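Local coordinates for protein nucleoporin GLE1 (Saccharomyces cerevisiae, PDB 6B4E) that is a component of the nuclear pore complex and an mRNA export factor, and may, like other nucleoporins, serve as scaffold and docking site for transport factors, at residues Lys165-Asp168 / Glu174-Gly177. Numbering follows the deposited sequence.
Sequences KWED and ERMG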
loop_
_atom_site.group_PDB
_atom_site.type_symbol
_atom_site.label_atom_id
_atom_site.label_comp_id
_atom_site.label_asym_id
_atom_site.label_seq_id
_atom_site.Cartn_x
_atom_site.Cartn_y
_atom_site.Cartn_z
ATOM N N LYS A 165 -0.026 14.846 -22.745
ATOM C CA LYS A 165 -1.363 14.566 -22.218
ATOM C C LYS A 165 -1.239 13.553 -21.094
ATOM O O LYS A 165 -0.709 12.459 -21.300
ATOM C CB LYS A 165 -2.301 14.033 -23.301
ATOM C CG LYS A 165 -3.754 13.910 -22.871
ATOM C CD LYS A 165 -4.634 13.554 -24.071
ATOM C CE LYS A 165 -6.095 13.900 -23.851
ATOM N NZ LYS A 165 -6.875 13.726 -25.123
ATOM N N TRP A 166 -1.728 13.917 -19.914
ATOM C CA TRP A 166 -1.713 13.014 -18.774
ATOM C C TRP A 166 -2.752 11.913 -18.941
ATOM O O TRP A 166 -3.735 12.059 -19.678
ATOM C CB TRP A 166 -1.972 13.791 -17.483
ATOM C CG TRP A 166 -0.881 14.750 -17.179
ATOM C CD1 TRP A 166 -0.914 16.106 -17.314
ATOM C CD2 TRP A 166 0.431 14.423 -16.717
ATOM N NE1 TRP A 166 0.297 16.645 -16.953
ATOM C CE2 TRP A 166 1.140 15.631 -16.583
ATOM C CE3 TRP A 166 1.074 13.222 -16.400
ATOM C CZ2 TRP A 166 2.457 15.672 -16.141
ATOM C CZ3 TRP A 166 2.375 13.266 -15.967
ATOM C CH2 TRP A 166 3.055 14.481 -15.839
ATOM N N GLU A 167 -2.507 10.790 -18.265
ATOM C CA GLU A 167 -3.476 9.705 -18.255
ATOM C C GLU A 167 -4.759 10.203 -17.603
ATOM O O GLU A 167 -4.741 11.103 -16.754
ATOM C CB GLU A 167 -2.913 8.481 -17.519
ATOM C CG GLU A 167 -3.261 8.402 -16.049
ATOM C CD GLU A 167 -2.549 7.271 -15.299
ATOM O OE1 GLU A 167 -2.991 6.102 -15.366
ATOM O OE2 GLU A 167 -1.560 7.574 -14.608
ATOM N N ASP A 168 -5.891 9.656 -18.034
ATOM C CA ASP A 168 -7.138 10.217 -17.544
ATOM C C ASP A 168 -7.278 9.938 -16.053
ATOM O O ASP A 168 -6.617 9.059 -15.484
ATOM C CB ASP A 168 -8.342 9.690 -18.329
ATOM C CG ASP A 168 -8.401 8.183 -18.410
ATOM O OD1 ASP A 168 -8.815 7.561 -17.409
ATOM O OD2 ASP A 168 -8.107 7.632 -19.499
ATOM N N GLU A 174 -7.950 4.602 -10.318
ATOM C CA GLU A 174 -8.238 3.186 -10.123
ATOM C C GLU A 174 -6.959 2.386 -9.934
ATOM O O GLU A 174 -6.937 1.448 -9.121
ATOM C CB GLU A 174 -9.083 2.655 -11.270
ATOM C CG GLU A 174 -10.529 3.191 -11.224
ATOM C CD GLU A 174 -11.478 2.536 -12.222
ATOM O OE1 GLU A 174 -11.019 1.734 -13.060
ATOM O OE2 GLU A 174 -12.693 2.826 -12.165
ATOM N N ARG A 175 -5.874 2.780 -10.607
ATOM C CA ARG A 175 -4.564 2.191 -10.329
ATOM C C ARG A 175 -4.125 2.447 -8.886
ATOM O O ARG A 175 -3.645 1.537 -8.196
ATOM C CB ARG A 175 -3.509 2.740 -11.297
ATOM C CG ARG A 175 -3.656 2.288 -12.712
ATOM C CD ARG A 175 -2.395 2.559 -13.534
ATOM N NE ARG A 175 -1.936 3.954 -13.484
ATOM C CZ ARG A 175 -0.904 4.401 -12.763
ATOM N NH1 ARG A 175 -0.190 3.575 -12.007
ATOM N NH2 ARG A 175 -0.566 5.686 -12.800
ATOM N N MET A 176 -4.253 3.693 -8.413
ATOM C CA MET A 176 -3.821 3.983 -7.052
ATOM C C MET A 176 -4.644 3.179 -6.052
ATOM O O MET A 176 -4.107 2.654 -5.067
ATOM C CB MET A 176 -3.934 5.481 -6.744
ATOM C CG MET A 176 -3.052 6.384 -7.591
ATOM S SD MET A 176 -1.292 6.025 -7.460
ATOM C CE MET A 176 -1.066 5.105 -8.984
ATOM N N GLY A 177 -5.950 3.066 -6.294
ATOM C CA GLY A 177 -6.799 2.352 -5.354
ATOM C C GLY A 177 -6.458 0.878 -5.291
ATOM O O GLY A 177 -6.421 0.283 -4.207
#
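Glu167 and Arg175, both buried, meet in a two-pronged, side-on salt bridge. NE of Arg175 donates to OE1 of Glu167 at 3.0 Å and NH2 of Arg175 to OE2 of Glu167 at 2.8 Å, each bond nearly straight (near 165°) and each received on a syn lone pair. Glu167 CD lies in the guanidinium plane, which places the carboxylate at the edge of that group; the two planes are nearly coplanar, 2° apart, and the paired bonds fix the rotation of both groups. The two alpha carbons are 11.0 Å apart; Glu167, extended beyond CG, and Arg175, bent at chi3 (-54°), span that distance. Each acceptor is gripped twice, OE1 also by Ser171 OG and OE2 by the backbone N of Lys159, while on the donor side NH2 additionally reaches Gly157 O and NH1 forms a salt bridge with Glu98. With an alanine in place of Arg175, the buried carboxylate of Glu167, and that of Glu98, would probably lose their shared cation, and Gly157 O this donor. Within the GLE1-like family region of this C-terminal part of the protein, the bridge ties the loop after helix 150-155 to helix 169-188, and through Glu98 it extends to helix 79-103.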